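PDB 3NNR: transcriptional regulator, TetR family from Marinobacter aquaeolei, which probably binds DNA through an N-terminal helix-turn-helix and acts as a transcriptional regulator, as other TetR-family proteins do. Local coordinates for residues A[5-10]-A[44-49]; A[52-57]-A[110-115]. One frame throughout, in Å; residues are numbered along the deposited sequence.

The chain opens with helix 6-21, passes through helices 28-35 and 39-45, and then returns to its own start. Contact 1 closes that loop by setting the end of helix 39-45 and the turn after it against the first turn of helix 6-21. Contact 2 opens later in the chain, so the two follow in series and neither encloses the other. It brings helix 110-136 alongside helix 49-67. The two contacts meet at helix 49-67, where Ile52 packs on Phe46 and Ile10. Helix 49-67 therefore ties the predicted DNA-binding part to the helices of the larger C-terminal part.

Contact 1 (A[5-10]-A[44-49]); sequences KTRDKI and YHFRNK
Ile10 and Phe46 form the tightly packed, buried side of this contact. Ile10 CG2 lies 3.8 Å from Phe46 CD2, and the two side chains run past each other in opposite directions. The other branch of Ile10 goes to the histidine: CD1 is 3.8 Å from His45 CD2. Ile10 chi1 is -65°, which sets CG1 beside the backbone N. CG1 carries CD1 to His45, and CG2 points to Phe46. Thr6 joins the packing round the histidine, its CG2 3.8 Å from His45 NE2. Arg7 bridges to the outer side. Its extended chain starts beside His45, where CB is 3.7 Å from ND1. At its end the rim of the Phe46 ring lies over one face of the guanidinium, Phe46 CE1 3.9 Å from Arg7 NH2. The two planes are tilted by 33°. The same NH2 makes a salt bridge with Glu55 of helix 49-67, which fixes the end of the arginine. No hydrogen bond joins the two segments. The solvent side is at the start of the helix. Lys5 is exposed there, and Thr6 and Arg7 are partly exposed. The arrangement is typical of the three-helix DNA-binding domain of TetR proteins, in which the first helix packs against the end of the predicted helix-turn-helix.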
# COMPACT_ATOMS: atom_id res chain seq x y z
N LYS A 5 5.95 0.10 34.94
CA LYS A 5 5.17 1.24 35.47
C LYS A 5 3.80 1.30 34.75
O LYS A 5 3.66 0.88 33.60
CB LYS A 5 5.95 2.58 35.43
CG LYS A 5 5.65 3.51 36.65
CD LYS A 5 4.46 4.47 36.46
CE LYS A 5 3.73 4.70 37.78
NZ LYS A 5 4.65 5.07 38.87
N THR A 6 2.79 1.76 35.49
CA THR A 6 1.39 1.88 35.01
C THR A 6 1.30 2.46 33.58
O THR A 6 0.54 1.97 32.76
CB THR A 6 0.53 2.77 35.97
OG1 THR A 6 0.53 2.21 37.29
CG2 THR A 6 -0.91 2.90 35.50
N ARG A 7 2.08 3.51 33.34
CA ARG A 7 2.19 4.18 32.04
C ARG A 7 2.64 3.23 30.92
O ARG A 7 2.13 3.28 29.80
CB ARG A 7 3.24 5.29 32.16
CG ARG A 7 3.43 6.16 30.92
CD ARG A 7 4.72 6.94 30.96
NE ARG A 7 4.80 7.75 29.74
CZ ARG A 7 4.14 8.91 29.55
NH1 ARG A 7 3.31 9.45 30.49
NH2 ARG A 7 4.29 9.55 28.41
N ASP A 8 3.66 2.43 31.21
CA ASP A 8 4.20 1.48 30.21
C ASP A 8 3.17 0.38 29.88
O ASP A 8 3.10 -0.03 28.73
CB ASP A 8 5.56 0.93 30.65
CG ASP A 8 6.67 2.00 30.66
OD1 ASP A 8 6.75 2.83 29.71
OD2 ASP A 8 7.48 1.98 31.60
N LYS A 9 2.40 -0.05 30.87
CA LYS A 9 1.30 -0.99 30.66
C LYS A 9 0.29 -0.35 29.72
O LYS A 9 -0.15 -0.99 28.74
CB LYS A 9 0.58 -1.39 31.95
CG LYS A 9 1.31 -2.34 32.89
CD LYS A 9 0.40 -2.68 34.11
CE LYS A 9 1.08 -3.64 35.11
NZ LYS A 9 0.31 -3.80 36.39
N ILE A 10 -0.06 0.92 29.99
CA ILE A 10 -1.02 1.62 29.15
C ILE A 10 -0.59 1.62 27.68
O ILE A 10 -1.42 1.37 26.82
CB ILE A 10 -1.32 3.09 29.61
CG1 ILE A 10 -1.99 3.13 30.99
CG2 ILE A 10 -2.26 3.79 28.60
CD1 ILE A 10 -1.85 4.46 31.68
N TYR A 44 -4.42 10.80 33.88
CA TYR A 44 -3.20 11.34 34.51
C TYR A 44 -1.97 11.17 33.62
O TYR A 44 -1.12 12.06 33.53
CB TYR A 44 -2.93 10.66 35.86
CG TYR A 44 -1.66 11.09 36.61
CD1 TYR A 44 -1.49 12.40 37.06
CD2 TYR A 44 -0.64 10.16 36.92
CE1 TYR A 44 -0.28 12.79 37.78
CE2 TYR A 44 0.55 10.55 37.64
CZ TYR A 44 0.72 11.85 38.06
OH TYR A 44 1.87 12.21 38.74
N HIS A 45 -1.89 9.99 33.00
CA HIS A 45 -0.81 9.60 32.12
C HIS A 45 -1.04 10.13 30.69
O HIS A 45 -0.08 10.56 30.07
CB HIS A 45 -0.62 8.06 32.14
CG HIS A 45 -0.22 7.52 33.49
ND1 HIS A 45 1.07 7.66 33.98
CD2 HIS A 45 -0.92 6.86 34.44
CE1 HIS A 45 1.13 7.12 35.18
NE2 HIS A 45 -0.05 6.61 35.48
N PHE A 46 -2.28 10.10 30.20
CA PHE A 46 -2.62 10.52 28.82
C PHE A 46 -3.95 11.25 28.68
O PHE A 46 -5.01 10.64 28.82
CB PHE A 46 -2.66 9.30 27.86
CG PHE A 46 -1.36 8.57 27.76
CD1 PHE A 46 -0.34 9.08 26.95
CD2 PHE A 46 -1.12 7.41 28.49
CE1 PHE A 46 0.89 8.43 26.86
CE2 PHE A 46 0.12 6.75 28.41
CZ PHE A 46 1.13 7.26 27.58
N ARG A 47 -3.88 12.54 28.32
CA ARG A 47 -5.06 13.41 28.12
C ARG A 47 -6.07 12.91 27.10
O ARG A 47 -7.24 13.23 27.20
CB ARG A 47 -4.64 14.86 27.77
N ASN A 48 -5.63 12.13 26.11
CA ASN A 48 -6.55 11.58 25.06
C ASN A 48 -5.88 10.47 24.26
O ASN A 48 -4.67 10.30 24.36
CB ASN A 48 -7.01 12.70 24.11
CG ASN A 48 -5.83 13.48 23.48
OD1 ASN A 48 -4.94 12.91 22.84
ND2 ASN A 48 -5.84 14.80 23.67
N LYS A 49 -6.66 9.76 23.43
CA LYS A 49 -6.16 8.65 22.60
C LYS A 49 -5.03 9.07 21.64
O LYS A 49 -4.12 8.31 21.43
CB LYS A 49 -7.32 7.97 21.84
CG LYS A 49 -6.94 6.70 21.09
CD LYS A 49 -8.16 5.86 20.56
CE LYS A 49 -8.93 6.57 19.46
NZ LYS A 49 -9.79 5.65 18.62

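Contact 2 (A[52-57]-A[110-115])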
# COMPACT_ATOMS: atom_id res chain seq x y z
N ILE A 52 -1.67 8.78 23.22
CA ILE A 52 -1.25 7.38 23.34
C ILE A 52 -0.61 6.99 22.02
O ILE A 52 0.53 6.55 22.00
CB ILE A 52 -2.41 6.40 23.71
CG1 ILE A 52 -2.96 6.73 25.11
CG2 ILE A 52 -1.90 4.96 23.74
CD1 ILE A 52 -4.19 5.86 25.56
N ILE A 53 -1.34 7.23 20.93
CA ILE A 53 -0.89 6.84 19.59
C ILE A 53 0.46 7.49 19.23
O ILE A 53 1.35 6.80 18.70
CB ILE A 53 -1.95 7.18 18.54
CG1 ILE A 53 -3.20 6.31 18.74
CG2 ILE A 53 -1.41 6.95 17.10
CD1 ILE A 53 -4.39 6.78 17.91
N TYR A 54 0.62 8.78 19.55
CA TYR A 54 1.86 9.49 19.21
C TYR A 54 3.06 8.84 19.89
O TYR A 54 4.09 8.59 19.26
CB TYR A 54 1.78 10.95 19.60
CG TYR A 54 2.99 11.79 19.24
CD1 TYR A 54 3.39 11.90 17.91
CD2 TYR A 54 3.66 12.58 20.18
CE1 TYR A 54 4.48 12.70 17.53
CE2 TYR A 54 4.76 13.42 19.80
CZ TYR A 54 5.15 13.46 18.47
OH TYR A 54 6.21 14.23 18.06
N GLU A 55 2.92 8.56 21.18
CA GLU A 55 4.01 7.93 21.93
C GLU A 55 4.30 6.50 21.46
O GLU A 55 5.46 6.12 21.39
CB GLU A 55 3.76 7.99 23.43
CG GLU A 55 5.03 7.48 24.22
CD GLU A 55 5.22 8.08 25.57
OE1 GLU A 55 4.58 9.14 25.82
OE2 GLU A 55 6.04 7.53 26.37
N ILE A 56 3.28 5.74 21.09
CA ILE A 56 3.50 4.43 20.50
C ILE A 56 4.31 4.59 19.19
O ILE A 56 5.29 3.87 18.98
CB ILE A 56 2.19 3.71 20.18
CG1 ILE A 56 1.46 3.28 21.48
CG2 ILE A 56 2.46 2.50 19.32
CD1 ILE A 56 -0.00 2.72 21.25
N PHE A 57 3.90 5.53 18.34
CA PHE A 57 4.65 5.81 17.12
C PHE A 57 6.11 6.18 17.40
O PHE A 57 7.02 5.70 16.71
CB PHE A 57 4.02 6.93 16.29
CG PHE A 57 4.93 7.44 15.23
CD1 PHE A 57 5.13 6.70 14.07
CD2 PHE A 57 5.64 8.60 15.40
CE1 PHE A 57 6.00 7.13 13.10
CE2 PHE A 57 6.52 9.04 14.43
CZ PHE A 57 6.69 8.30 13.28
N PRO A 110 -1.33 16.70 13.77
CA PRO A 110 -0.27 17.37 13.01
C PRO A 110 1.15 17.03 13.41
O PRO A 110 2.04 17.09 12.57
CB PRO A 110 -0.55 18.84 13.26
CG PRO A 110 -2.05 18.89 13.33
CD PRO A 110 -2.44 17.62 14.06
N ARG A 111 1.36 16.66 14.68
CA ARG A 111 2.68 16.26 15.18
C ARG A 111 3.07 14.96 14.54
O ARG A 111 4.20 14.78 14.10
CB ARG A 111 2.70 16.06 16.69
CG ARG A 111 2.28 17.24 17.56
CD ARG A 111 2.04 16.78 19.02
NE ARG A 111 1.06 15.68 19.10
CZ ARG A 111 0.62 15.11 20.23
NH1 ARG A 111 1.00 15.54 21.43
NH2 ARG A 111 -0.26 14.11 20.15
N LEU A 112 2.11 14.03 14.51
CA LEU A 112 2.30 12.71 13.93
C LEU A 112 2.54 12.79 12.43
O LEU A 112 3.41 12.15 11.90
CB LEU A 112 1.09 11.85 14.23
CG LEU A 112 1.15 10.35 13.94
CD1 LEU A 112 2.32 9.77 14.62
CD2 LEU A 112 -0.14 9.68 14.44
N ARG A 113 1.76 13.63 11.77
CA ARG A 113 1.89 13.88 10.33
C ARG A 113 3.28 14.42 10.01
O ARG A 113 3.94 13.93 9.10
CB ARG A 113 0.82 14.90 9.89
CG ARG A 113 0.68 15.19 8.39
CD ARG A 113 -0.17 16.48 8.22
NE ARG A 113 -1.44 16.43 8.98
CZ ARG A 113 -2.13 17.48 9.47
NH1 ARG A 113 -1.72 18.76 9.32
NH2 ARG A 113 -3.27 17.24 10.14
N GLN A 114 3.71 15.43 10.76
CA GLN A 114 5.03 16.03 10.58
C GLN A 114 6.12 14.96 10.78
O GLN A 114 6.85 14.64 9.83
CB GLN A 114 5.21 17.25 11.50
CG GLN A 114 6.58 17.94 11.57
CD GLN A 114 6.98 18.67 10.29
OE1 GLN A 114 7.19 19.88 10.33
NE2 GLN A 114 7.10 17.94 9.16
N ASP A 115 6.15 14.33 11.95
CA ASP A 115 7.16 13.30 12.27
C ASP A 115 7.16 12.13 11.24
O ASP A 115 8.22 11.73 10.78
CB ASP A 115 6.97 12.74 13.69
CG ASP A 115 7.16 13.78 14.79
OD1 ASP A 115 7.26 15.01 14.51
OD2 ASP A 115 7.21 13.34 15.95
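Ile53 is the first residue of segment 52-57 to touch segment 110-115, its CG2 lying 4.0 Å from Leu112 CD2. Tyr54 follows. Its ring lies flat against the Arg111 guanidinium, with planes 14° apart and Arg111 CZ 4.5 Å from the ring centroid, an off-centre cation-pi stack. Arg111 CB sits over the ring face as a CH-pi contact. The arginine chain bends at chi3 (-56°), which folds its end back over the ring. Salt bridges from NH2 to Asp109 and Asp51 hold that end. At the ring edge, Tyr54 OH donates a hydrogen bond to Asp115 OD2. Its modelled length of 2.5 Å is very short and doubtful in detail at this resolution. Leu112 passes the tyrosine in the opposite direction, its CD1 4.1 Å from Tyr54 CD1. Phe57 comes last. Leu112 CD1 approaches its ring obliquely, 3.6 Å from Phe57 CG, and Asp115 CB lies 3.8 Å from Phe57 CE2. The helix segments run nearly parallel, at 20°, with axes 10.3 Å apart. Inward, Leu112 also packs on Leu105 of helix 102-108 and Phe98 of helix 96-100. Phe57 meets the Phe98 ring too, while Ile53 reaches Phe18 of helix 6-21.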